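Nitroalkane oxidase (PDB 3MKH) oxidises nitroalkanes to aldehydes or ketones, releasing nitrite and hydrogen peroxide, with FAD as cofactor and a substrate carbanion as intermediate. Local coordinates at residues Phe97-Gly102 with Ala171-Gly176; Leu132-Ser135 with Gly139-Asn142; Asp271-Leu276 with Ile397-Asn402. All blocks are in the same frame, centred on the assembly; numbering follows the deposited sequence.

Interaction 1 of 3, residues Phe97-Gly102 with Ala171-Gly176. With FAD (flavin-adenine dinucleotide), chain E.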
loop_
_atom_site.group_PDB
_atom_site.type_symbol
_atom_site.label_atom_id
_atom_site.label_comp_id
_atom_site.label_asym_id
_atom_site.label_seq_id
_atom_site.Cartn_x
_atom_site.Cartn_y
_atom_site.Cartn_z
ATOM N N PHE A 97 -5.627 -23.535 21.456
ATOM C CA PHE A 97 -4.684 -22.481 21.835
ATOM C C PHE A 97 -5.261 -21.525 22.880
ATOM O O PHE A 97 -4.534 -20.987 23.722
ATOM C CB PHE A 97 -4.215 -21.702 20.596
ATOM C CG PHE A 97 -3.549 -22.566 19.562
ATOM C CD1 PHE A 97 -2.885 -23.726 19.944
ATOM C CD2 PHE A 97 -3.580 -22.225 18.219
ATOM C CE1 PHE A 97 -2.264 -24.534 19.005
ATOM C CE2 PHE A 97 -2.964 -23.019 17.273
ATOM C CZ PHE A 97 -2.299 -24.181 17.663
ATOM N N ALA A 98 -6.573 -21.311 22.826
ATOM C CA ALA A 98 -7.228 -20.395 23.767
ATOM C C ALA A 98 -7.132 -20.909 25.209
ATOM O O ALA A 98 -7.041 -20.123 26.153
ATOM C CB ALA A 98 -8.693 -20.189 23.367
ATOM N N THR A 99 -7.143 -22.222 25.385
ATOM C CA THR A 99 -6.960 -22.787 26.733
ATOM C C THR A 99 -5.535 -22.453 27.184
ATOM O O THR A 99 -5.297 -22.170 28.349
ATOM C CB THR A 99 -7.191 -24.308 26.756
ATOM O OG1 THR A 99 -8.602 -24.576 26.703
ATOM C CG2 THR A 99 -6.599 -24.958 28.016
ATOM N N GLY A 100 -4.596 -22.455 26.248
ATOM C CA GLY A 100 -3.224 -22.093 26.575
ATOM C C GLY A 100 -3.115 -20.645 27.022
ATOM O O GLY A 100 -2.383 -20.321 27.956
ATOM N N LEU A 101 -3.861 -19.764 26.368
ATOM C CA LEU A 101 -3.892 -18.362 26.771
ATOM C C LEU A 101 -4.495 -18.211 28.173
ATOM O O LEU A 101 -4.011 -17.420 28.996
ATOM C CB LEU A 101 -4.667 -17.516 25.745
ATOM C CG LEU A 101 -4.813 -16.028 26.106
ATOM C CD1 LEU A 101 -3.471 -15.322 26.217
ATOM C CD2 LEU A 101 -5.720 -15.312 25.106
ATOM N N GLY A 102 -5.546 -18.977 28.445
ATOM C CA GLY A 102 -6.179 -18.953 29.752
ATOM C C GLY A 102 -5.250 -19.415 30.868
ATOM O O GLY A 102 -5.339 -18.938 31.997
ATOM N N ALA A 171 -14.469 -13.808 25.056
ATOM C CA ALA A 171 -13.459 -14.567 25.788
ATOM C C ALA A 171 -13.563 -16.048 25.468
ATOM O O ALA A 171 -14.417 -16.780 25.987
ATOM C CB ALA A 171 -13.552 -14.309 27.276
ATOM N N THR A 172 -12.675 -16.480 24.590
ATOM C CA THR A 172 -12.749 -17.809 24.022
ATOM C C THR A 172 -12.779 -18.900 25.096
ATOM O O THR A 172 -11.938 -18.915 25.992
ATOM C CB THR A 172 -11.562 -18.031 23.071
ATOM O OG1 THR A 172 -11.563 -17.003 22.071
ATOM C CG2 THR A 172 -11.651 -19.383 22.416
ATOM N N ASN A 173 -13.757 -19.800 24.988
ATOM C CA ASN A 173 -13.917 -20.941 25.897
ATOM C C ASN A 173 -14.613 -20.644 27.233
ATOM O O ASN A 173 -14.914 -21.579 27.973
ATOM C CB ASN A 173 -12.561 -21.608 26.241
ATOM C CG ASN A 173 -11.891 -22.290 25.063
ATOM O OD1 ASN A 173 -10.684 -22.613 25.132
ATOM N ND2 ASN A 173 -12.639 -22.547 24.003
ATOM N N CYS A 174 -14.855 -19.373 27.566
ATOM C CA CYS A 174 -15.279 -19.041 28.935
ATOM C C CYS A 174 -16.570 -19.738 29.383
ATOM O O CYS A 174 -16.785 -19.951 30.585
ATOM C CB CYS A 174 -15.416 -17.525 29.126
ATOM S SG CYS A 174 -16.802 -16.791 28.210
ATOM N N ALA A 175 -17.419 -20.112 28.427
ATOM C CA ALA A 175 -18.704 -20.711 28.785
ATOM C C ALA A 175 -18.672 -22.245 28.905
ATOM O O ALA A 175 -19.644 -22.854 29.351
ATOM C CB ALA A 175 -19.796 -20.251 27.801
ATOM N N GLY A 176 -17.557 -22.872 28.523
ATOM C CA GLY A 176 -17.426 -24.321 28.648
ATOM C C GLY A 176 -18.192 -25.091 27.584
ATOM O O GLY A 176 -18.893 -24.494 26.766
HETATM P PA FAD E . -11.900 -2.190 21.444
HETATM O O1A FAD E . -11.929 -1.579 22.770
HETATM O O2A FAD E . -13.051 -2.976 20.994
HETATM O O5B FAD E . -11.607 -1.034 20.367
HETATM C C5B FAD E . -12.228 -1.050 19.084
HETATM C C4B FAD E . -11.594 -0.050 18.099
HETATM O O4B FAD E . -11.788 1.282 18.593
HETATM C C3B FAD E . -10.081 -0.234 18.004
HETATM O O3B FAD E . -9.770 -1.163 16.965
HETATM C C2B FAD E . -9.608 1.153 17.608
HETATM O O2B FAD E . -9.688 1.313 16.196
HETATM C C1B FAD E . -10.613 2.078 18.295
HETATM N N9A FAD E . -10.004 2.585 19.556
HETATM C C8A FAD E . -10.461 2.377 20.787
HETATM N N7A FAD E . -9.665 2.970 21.668
HETATM C C5A FAD E . -8.690 3.565 20.992
HETATM C C6A FAD E . -7.590 4.326 21.362
HETATM N N6A FAD E . -7.347 4.586 22.640
HETATM N N1A FAD E . -6.780 4.798 20.409
HETATM C C2A FAD E . -7.015 4.545 19.135
HETATM N N3A FAD E . -8.054 3.824 18.748
HETATM C C4A FAD E . -8.905 3.321 19.649
HETATM N N1 FAD E . -10.829 -11.720 24.428
HETATM C C2 FAD E . -10.453 -12.275 25.644
HETATM O O2 FAD E . -10.538 -11.606 26.664
HETATM N N3 FAD E . -9.976 -13.581 25.700
HETATM C C4 FAD E . -9.879 -14.348 24.541
HETATM O O4 FAD E . -9.462 -15.502 24.603
HETATM C C4X FAD E . -10.258 -13.793 23.326
HETATM N N5 FAD E . -10.168 -14.531 22.142
HETATM C C5X FAD E . -10.863 -14.092 21.011
HETATM C C6 FAD E . -11.086 -14.943 19.933
HETATM C C7 FAD E . -11.784 -14.491 18.819
HETATM C C7M FAD E . -12.038 -15.416 17.632
HETATM C C8 FAD E . -12.256 -13.186 18.785
HETATM C C8M FAD E . -13.026 -12.677 17.566
HETATM C C9 FAD E . -12.026 -12.337 19.858
HETATM C C9A FAD E . -11.334 -12.789 20.971
HETATM N N10 FAD E . -11.107 -11.938 22.053
HETATM C C10 FAD E . -10.729 -12.484 23.273
HETATM C "C1'" FAD E . -11.249 -10.469 21.914
HETATM C "C2'" FAD E . -9.952 -9.841 21.404
HETATM O "O2'" FAD E . -8.908 -10.043 22.351
HETATM C "C3'" FAD E . -10.093 -8.342 21.093
HETATM O "O3'" FAD E . -8.912 -7.912 20.431
HETATM C "C4'" FAD E . -10.288 -7.466 22.340
HETATM O "O4'" FAD E . -11.645 -7.501 22.760
HETATM C "C5'" FAD E . -9.902 -6.013 22.037
HETATM O "O5'" FAD E . -10.607 -5.514 20.899
HETATM P P FAD E . -10.180 -4.141 20.211
HETATM O O1P FAD E . -8.720 -4.135 20.070
HETATM O O2P FAD E . -11.004 -3.932 19.020
HETATM O O3P FAD E . -10.561 -3.078 21.364
#

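Interaction 2 of 3, residues Leu132-Ser135 with Gly139-Asn142. With FAD (flavin-adenine dinucleotide), chain E.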
loop_
_atom_site.group_PDB
_atom_site.type_symbol
_atom_site.label_atom_id
_atom_site.label_comp_id
_atom_site.label_asym_id
_atom_site.label_seq_id
_atom_site.Cartn_x
_atom_site.Cartn_y
_atom_site.Cartn_z
ATOM N N LEU A 132 -8.990 -16.860 29.241
ATOM C CA LEU A 132 -8.537 -15.567 29.749
ATOM C C LEU A 132 -9.674 -14.589 29.479
ATOM O O LEU A 132 -9.977 -14.237 28.322
ATOM C CB LEU A 132 -7.225 -15.134 29.080
ATOM C CG LEU A 132 -6.662 -13.720 29.338
ATOM C CD1 LEU A 132 -6.865 -13.263 30.758
ATOM C CD2 LEU A 132 -5.184 -13.662 28.980
ATOM N N VAL A 133 -10.356 -14.210 30.548
ATOM C CA VAL A 133 -11.619 -13.504 30.427
ATOM C C VAL A 133 -11.368 -12.028 30.684
ATOM O O VAL A 133 -11.460 -11.546 31.814
ATOM C CB VAL A 133 -12.668 -14.056 31.388
ATOM C CG1 VAL A 133 -14.035 -13.421 31.104
ATOM C CG2 VAL A 133 -12.743 -15.577 31.263
ATOM N N PHE A 134 -11.033 -11.335 29.600
ATOM C CA PHE A 134 -10.578 -9.958 29.621
ATOM C C PHE A 134 -11.612 -9.056 28.950
ATOM O O PHE A 134 -12.079 -8.077 29.540
ATOM C CB PHE A 134 -9.261 -9.888 28.845
ATOM C CG PHE A 134 -8.591 -8.540 28.873
ATOM C CD1 PHE A 134 -8.879 -7.588 27.911
ATOM C CD2 PHE A 134 -7.639 -8.238 29.835
ATOM C CE1 PHE A 134 -8.248 -6.348 27.927
ATOM C CE2 PHE A 134 -7.007 -7.005 29.850
ATOM C CZ PHE A 134 -7.312 -6.063 28.902
ATOM N N SER A 135 -11.959 -9.394 27.707
ATOM C CA SER A 135 -12.771 -8.518 26.867
ATOM C C SER A 135 -14.218 -8.357 27.330
ATOM O O SER A 135 -14.784 -9.241 27.984
ATOM C CB SER A 135 -12.737 -8.995 25.411
ATOM O OG SER A 135 -11.413 -8.958 24.904
ATOM N N GLY A 139 -16.103 -2.685 25.015
ATOM C CA GLY A 139 -14.717 -2.430 24.624
ATOM C C GLY A 139 -13.748 -2.419 25.800
ATOM O O GLY A 139 -14.146 -2.192 26.952
ATOM N N VAL A 140 -12.466 -2.657 25.525
ATOM C CA VAL A 140 -11.474 -2.618 26.602
ATOM C C VAL A 140 -10.147 -1.930 26.238
ATOM O O VAL A 140 -9.215 -1.940 27.035
ATOM C CB VAL A 140 -11.170 -4.031 27.141
ATOM C CG1 VAL A 140 -12.383 -4.592 27.887
ATOM C CG2 VAL A 140 -10.753 -4.946 25.995
ATOM N N ALA A 141 -10.044 -1.347 25.045
ATOM C CA ALA A 141 -8.804 -0.665 24.676
ATOM C C ALA A 141 -8.490 0.468 25.658
ATOM O O ALA A 141 -7.337 0.839 25.828
ATOM C CB ALA A 141 -8.879 -0.134 23.250
ATOM N N ASN A 142 -9.521 1.002 26.310
ATOM C CA ASN A 142 -9.355 2.134 27.210
ATOM C C ASN A 142 -9.656 1.780 28.667
ATOM O O ASN A 142 -9.997 2.649 29.469
ATOM C CB ASN A 142 -10.240 3.288 26.740
ATOM C CG ASN A 142 -10.041 3.591 25.261
ATOM O OD1 ASN A 142 -10.936 3.376 24.438
ATOM N ND2 ASN A 142 -8.850 4.058 24.915
HETATM P PA FAD E . -11.900 -2.190 21.444
HETATM O O1A FAD E . -11.929 -1.579 22.770
HETATM O O2A FAD E . -13.051 -2.976 20.994
HETATM O O5B FAD E . -11.607 -1.034 20.367
HETATM C C5B FAD E . -12.228 -1.050 19.084
HETATM C C4B FAD E . -11.594 -0.050 18.099
HETATM O O4B FAD E . -11.788 1.282 18.593
HETATM C C3B FAD E . -10.081 -0.234 18.004
HETATM O O3B FAD E . -9.770 -1.163 16.965
HETATM C C2B FAD E . -9.608 1.153 17.608
HETATM O O2B FAD E . -9.688 1.313 16.196
HETATM C C1B FAD E . -10.613 2.078 18.295
HETATM N N9A FAD E . -10.004 2.585 19.556
HETATM C C8A FAD E . -10.461 2.377 20.787
HETATM N N7A FAD E . -9.665 2.970 21.668
HETATM C C5A FAD E . -8.690 3.565 20.992
HETATM C C6A FAD E . -7.590 4.326 21.362
HETATM N N6A FAD E . -7.347 4.586 22.640
HETATM N N1A FAD E . -6.780 4.798 20.409
HETATM C C2A FAD E . -7.015 4.545 19.135
HETATM N N3A FAD E . -8.054 3.824 18.748
HETATM C C4A FAD E . -8.905 3.321 19.649
HETATM N N1 FAD E . -10.829 -11.720 24.428
HETATM C C2 FAD E . -10.453 -12.275 25.644
HETATM O O2 FAD E . -10.538 -11.606 26.664
HETATM N N3 FAD E . -9.976 -13.581 25.700
HETATM C C4 FAD E . -9.879 -14.348 24.541
HETATM O O4 FAD E . -9.462 -15.502 24.603
HETATM C C4X FAD E . -10.258 -13.793 23.326
HETATM N N5 FAD E . -10.168 -14.531 22.142
HETATM C C5X FAD E . -10.863 -14.092 21.011
HETATM C C6 FAD E . -11.086 -14.943 19.933
HETATM C C7 FAD E . -11.784 -14.491 18.819
HETATM C C7M FAD E . -12.038 -15.416 17.632
HETATM C C8 FAD E . -12.256 -13.186 18.785
HETATM C C8M FAD E . -13.026 -12.677 17.566
HETATM C C9 FAD E . -12.026 -12.337 19.858
HETATM C C9A FAD E . -11.334 -12.789 20.971
HETATM N N10 FAD E . -11.107 -11.938 22.053
HETATM C C10 FAD E . -10.729 -12.484 23.273
HETATM C "C1'" FAD E . -11.249 -10.469 21.914
HETATM C "C2'" FAD E . -9.952 -9.841 21.404
HETATM O "O2'" FAD E . -8.908 -10.043 22.351
HETATM C "C3'" FAD E . -10.093 -8.342 21.093
HETATM O "O3'" FAD E . -8.912 -7.912 20.431
HETATM C "C4'" FAD E . -10.288 -7.466 22.340
HETATM O "O4'" FAD E . -11.645 -7.501 22.760
HETATM C "C5'" FAD E . -9.902 -6.013 22.037
HETATM O "O5'" FAD E . -10.607 -5.514 20.899
HETATM P P FAD E . -10.180 -4.141 20.211
HETATM O O1P FAD E . -8.720 -4.135 20.070
HETATM O O2P FAD E . -11.004 -3.932 19.020
HETATM O O3P FAD E . -10.561 -3.078 21.364
#

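Interaction 3 of 3, residues Asp271-Leu276 with Ile397-Asn402. With FAD (flavin-adenine dinucleotide), chain E.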
loop_
_atom_site.group_PDB
_atom_site.type_symbol
_atom_site.label_atom_id
_atom_site.label_comp_id
_atom_site.label_asym_id
_atom_site.label_seq_id
_atom_site.Cartn_x
_atom_site.Cartn_y
_atom_site.Cartn_z
ATOM N N ASP A 271 1.699 -10.397 25.574
ATOM C CA ASP A 271 2.998 -10.295 24.888
ATOM C C ASP A 271 3.428 -11.644 24.279
ATOM O O ASP A 271 3.915 -11.698 23.152
ATOM C CB ASP A 271 4.091 -9.803 25.836
ATOM C CG ASP A 271 3.948 -8.328 26.195
ATOM O OD1 ASP A 271 3.234 -7.581 25.486
ATOM O OD2 ASP A 271 4.563 -7.919 27.202
ATOM N N GLY A 272 3.249 -12.725 25.034
ATOM C CA GLY A 272 3.505 -14.060 24.528
ATOM C C GLY A 272 2.546 -14.417 23.397
ATOM O O GLY A 272 2.944 -14.971 22.365
ATOM N N SER A 273 1.275 -14.096 23.584
ATOM C CA SER A 273 0.264 -14.449 22.590
ATOM C C SER A 273 0.508 -13.701 21.273
ATOM O O SER A 273 0.210 -14.219 20.192
ATOM C CB SER A 273 -1.147 -14.166 23.111
ATOM O OG SER A 273 -1.357 -12.770 23.260
ATOM N N ALA A 274 1.048 -12.487 21.377
ATOM C CA ALA A 274 1.381 -11.673 20.199
ATOM C C ALA A 274 2.338 -12.415 19.253
ATOM O O ALA A 274 2.199 -12.353 18.027
ATOM C CB ALA A 274 1.994 -10.328 20.637
ATOM N N VAL A 275 3.318 -13.099 19.831
ATOM C CA VAL A 275 4.264 -13.890 19.040
ATOM C C VAL A 275 3.515 -14.991 18.297
ATOM O O VAL A 275 3.751 -15.241 17.115
ATOM C CB VAL A 275 5.377 -14.516 19.932
ATOM C CG1 VAL A 275 6.299 -15.441 19.114
ATOM C CG2 VAL A 275 6.197 -13.422 20.633
ATOM N N LEU A 276 2.590 -15.637 18.999
ATOM C CA LEU A 276 1.867 -16.775 18.440
ATOM C C LEU A 276 0.856 -16.330 17.385
ATOM O O LEU A 276 0.564 -17.074 16.461
ATOM C CB LEU A 276 1.198 -17.589 19.548
ATOM C CG LEU A 276 2.033 -18.744 20.135
ATOM C CD1 LEU A 276 3.534 -18.622 19.893
ATOM C CD2 LEU A 276 1.714 -19.004 21.588
ATOM N N ILE A 397 -7.419 -7.657 14.481
ATOM C CA ILE A 397 -8.411 -7.093 15.397
ATOM C C ILE A 397 -8.545 -7.839 16.717
ATOM O O ILE A 397 -9.010 -7.269 17.702
ATOM C CB ILE A 397 -9.813 -6.940 14.734
ATOM C CG1 ILE A 397 -10.330 -8.280 14.201
ATOM C CG2 ILE A 397 -9.765 -5.928 13.589
ATOM C CD1 ILE A 397 -11.700 -8.153 13.489
ATOM N N PHE A 398 -8.131 -9.103 16.760
ATOM C CA PHE A 398 -8.287 -9.862 17.993
ATOM C C PHE A 398 -6.970 -9.886 18.759
ATOM O O PHE A 398 -5.985 -9.264 18.326
ATOM C CB PHE A 398 -8.917 -11.263 17.765
ATOM C CG PHE A 398 -7.925 -12.374 17.454
ATOM C CD1 PHE A 398 -6.650 -12.100 16.966
ATOM C CD2 PHE A 398 -8.297 -13.702 17.622
ATOM C CE1 PHE A 398 -5.763 -13.127 16.674
ATOM C CE2 PHE A 398 -7.402 -14.743 17.330
ATOM C CZ PHE A 398 -6.142 -14.453 16.861
ATOM N N ASP A 399 -6.984 -10.542 19.914
ATOM C CA ASP A 399 -5.818 -10.614 20.783
ATOM C C ASP A 399 -5.214 -9.227 21.029
ATOM O O ASP A 399 -3.990 -9.068 21.013
ATOM C CB ASP A 399 -4.776 -11.549 20.175
ATOM C CG ASP A 399 -3.900 -12.202 21.231
ATOM O OD1 ASP A 399 -2.671 -11.975 21.208
ATOM O OD2 ASP A 399 -4.451 -12.939 22.082
ATOM N N GLY A 400 -6.076 -8.237 21.274
ATOM C CA GLY A 400 -5.655 -6.857 21.358
ATOM C C GLY A 400 -5.460 -6.281 19.965
ATOM O O GLY A 400 -4.436 -6.531 19.305
ATOM N N GLY A 401 -6.446 -5.510 19.520
ATOM C CA GLY A 401 -6.477 -4.983 18.159
ATOM C C GLY A 401 -5.277 -4.108 17.844
ATOM O O GLY A 401 -4.754 -3.448 18.744
ATOM N N ASN A 402 -4.840 -4.092 16.585
ATOM C CA ASN A 402 -3.651 -3.312 16.223
ATOM C C ASN A 402 -3.819 -1.800 16.437
ATOM O O ASN A 402 -2.885 -1.113 16.860
ATOM C CB ASN A 402 -3.213 -3.583 14.785
ATOM C CG ASN A 402 -2.727 -5.012 14.576
ATOM O OD1 ASN A 402 -2.529 -5.446 13.442
ATOM N ND2 ASN A 402 -2.546 -5.746 15.661
HETATM P PA FAD E . -11.900 -2.190 21.444
HETATM O O1A FAD E . -11.929 -1.579 22.770
HETATM O O2A FAD E . -13.051 -2.976 20.994
HETATM O O5B FAD E . -11.607 -1.034 20.367
HETATM C C5B FAD E . -12.228 -1.050 19.084
HETATM C C4B FAD E . -11.594 -0.050 18.099
HETATM O O4B FAD E . -11.788 1.282 18.593
HETATM C C3B FAD E . -10.081 -0.234 18.004
HETATM O O3B FAD E . -9.770 -1.163 16.965
HETATM C C2B FAD E . -9.608 1.153 17.608
HETATM O O2B FAD E . -9.688 1.313 16.196
HETATM C C1B FAD E . -10.613 2.078 18.295
HETATM N N9A FAD E . -10.004 2.585 19.556
HETATM C C8A FAD E . -10.461 2.377 20.787
HETATM N N7A FAD E . -9.665 2.970 21.668
HETATM C C5A FAD E . -8.690 3.565 20.992
HETATM C C6A FAD E . -7.590 4.326 21.362
HETATM N N6A FAD E . -7.347 4.586 22.640
HETATM N N1A FAD E . -6.780 4.798 20.409
HETATM C C2A FAD E . -7.015 4.545 19.135
HETATM N N3A FAD E . -8.054 3.824 18.748
HETATM C C4A FAD E . -8.905 3.321 19.649
HETATM N N1 FAD E . -10.829 -11.720 24.428
HETATM C C2 FAD E . -10.453 -12.275 25.644
HETATM O O2 FAD E . -10.538 -11.606 26.664
HETATM N N3 FAD E . -9.976 -13.581 25.700
HETATM C C4 FAD E . -9.879 -14.348 24.541
HETATM O O4 FAD E . -9.462 -15.502 24.603
HETATM C C4X FAD E . -10.258 -13.793 23.326
HETATM N N5 FAD E . -10.168 -14.531 22.142
HETATM C C5X FAD E . -10.863 -14.092 21.011
HETATM C C6 FAD E . -11.086 -14.943 19.933
HETATM C C7 FAD E . -11.784 -14.491 18.819
HETATM C C7M FAD E . -12.038 -15.416 17.632
HETATM C C8 FAD E . -12.256 -13.186 18.785
HETATM C C8M FAD E . -13.026 -12.677 17.566
HETATM C C9 FAD E . -12.026 -12.337 19.858
HETATM C C9A FAD E . -11.334 -12.789 20.971
HETATM N N10 FAD E . -11.107 -11.938 22.053
HETATM C C10 FAD E . -10.729 -12.484 23.273
HETATM C "C1'" FAD E . -11.249 -10.469 21.914
HETATM C "C2'" FAD E . -9.952 -9.841 21.404
HETATM O "O2'" FAD E . -8.908 -10.043 22.351
HETATM C "C3'" FAD E . -10.093 -8.342 21.093
HETATM O "O3'" FAD E . -8.912 -7.912 20.431
HETATM C "C4'" FAD E . -10.288 -7.466 22.340
HETATM O "O4'" FAD E . -11.645 -7.501 22.760
HETATM C "C5'" FAD E . -9.902 -6.013 22.037
HETATM O "O5'" FAD E . -10.607 -5.514 20.899
HETATM P P FAD E . -10.180 -4.141 20.211
HETATM O O1P FAD E . -8.720 -4.135 20.070
HETATM O O2P FAD E . -11.004 -3.932 19.020
HETATM O O3P FAD E . -10.561 -3.078 21.364
#

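Interaction 1 of 3, residues Phe97-Gly102 with Ala171-Gly176
Thr99 OG1, beside the Asn173 side chain, has its main partner in the hydroxyl of Tyr51, and a weak hydrogen bond from Ala130 N adds a second hold. The Thr99 and Asn173 side chains cross at about a right angle. One helical turn of 90-109 thereby reaches the loop that follows strand 161-168. That loop bends through two successive beta turns, type II from Ala171 to Cys174 and type I from Asn173 to Gly176.

Beside this polar corner the contact is apolar and tight. Ala98 CB presses on the methyl of Thr172, with CB to CG2 at 3.2 Å, closer than usual for two carbons. Thr172 divides its two branches between helix and cofactor. Its CG2 lies anti to the backbone N and goes to Ala98, while OG1, beside that N (chi1 -56°), comes within 2.8 Å of FAD N5. The backbone joins in only loosely, Thr172 N giving FAD O4 a weak hydrogen bond of 3.4 Å. Leu101, one turn further along the helix than Ala98, brings CD2 to 3.8 Å from the same FAD O4.

This is the joint between the N-terminal helical domain and the beta domain of the acyl-CoA dehydrogenase fold, made at the flavin. N5 is the flavin position at which substrates of flavin oxidases and dehydrogenases generally react, and probably where the nitroalkane carbanion adds. A hydroxyl so near to it, whose methyl neighbour is tightly packed on Ala98, which probably limits its rotation, would probably influence the electron distribution at N5.

Interaction 2 of 3, residues Leu132-Ser135 with Gly139-Asn142
Val140 lays one methyl against Phe134 and the other against Ser135. CG2 meets the rim of the Phe134 ring near the ring plane, 3.5 Å from CE1, while CG1 lies 4.1 Å from Ser135 CA. The ring is carried there with CG anti to the backbone N (chi1 -175°), and Phe270 and Phe151 pack against it edge-to-face.

The backbone, with the Ser135 hydroxyl, holds the cofactor. FAD O2 is gripped twice, by Phe134 N and by Ser135 N, the latter at 2.8 Å and 160°. Ser135 OG does double duty: it donates to FAD N1 and accepts from FAD O4' at 2.6 Å, bridging ring N1 and the ribityl O4', which helps fix how the chain is folded against the ring. On the strand side, FAD N3 donates to Leu132 O over 2.7 Å.

Beyond Val140 the loop turns to the pyrophosphate, where Ala141 N gives FAD O1A a straight bond of 3.0 Å and Val140 N a weak one. A side chain at Gly139 would run into that same oxygen. Asn142 sets its amide against the adenine, CG 3.7 Å from N7A; a leucine in its place would probably leave the N6A and N7A edge without a polar mate.

Donors converging on N1 and O2 would probably help stabilise negative charge on the pyrimidine end of a reduced flavin, as is common in flavoenzymes.

Interaction 3 of 3, residues Asp271-Leu276 with Ile397-Asn402
The active site is built here from a long helix and a loop: Ser273, on helix 262-298, meets Asp399, the probable proton acceptor, in the loop between helices 394-397 and 402-415. Ser273 OG donates to Asp399 OD1 over 2.6 Å, arriving from the side of the other oxygen and so using the syn lone pair. The serine hydroxyl sits between its backbone N and carbonyl carbon (chi1 67°), a rotation that directs OG toward Asp399. Asp399 OD1 also forms a salt bridge with Arg406 NH2, so two groups fix the position of this one oxygen.

Both segments belong to the helical C-terminal domain of the acyl-CoA dehydrogenase fold, and the loop that carries the acidic residue also straps down the cofactor. Its backbone passes through positive phi at Asp399 and Gly400, a turn that brings successive backbone groups to the FAD chain. The ribityl hydroxyl O3' is held from two directions: it donates to Ile397 O at 2.8 Å and receives Gly400 N at 3.0 Å. Next, Gly401 N bonds FAD O1P at 2.7 Å. Gly401 is the N-cap of helix 402-415, and the partial positive charge expected at that helix end would probably help to hold the phosphate; a side chain at Gly401 would collide with O1P.

Phe398 turns the edge of its ring to the dimethylbenzene end of the flavin, CD2 lying 3.8 Å from FAD C7, and packs as well on Ile376 of the second subunit. Behind the loop, Lys356 NZ is hydrogen-bonded to both Phe398 O and Gly400 O, holding the turn from the side of helix 345-374.

All three contacts are buried and touch the same FAD, yet each joins different parts of the fold. Interaction 1 links an N-terminal helix to the beta domain by close apolar packing with a polar corner. Interaction 2 stays local, folding a strand end against the loop just after it, and leaves most of its polar chemistry to the cofactor. Interaction 3, within the C-terminal helical domain, is instead a charged and hydroxyl contact. Leu101 connects them: its CD1 packs on Leu132 of interaction 2 and on Ser273 of interaction 3. Interactions 2 and 3 do not touch each other, but both reach the second subunit.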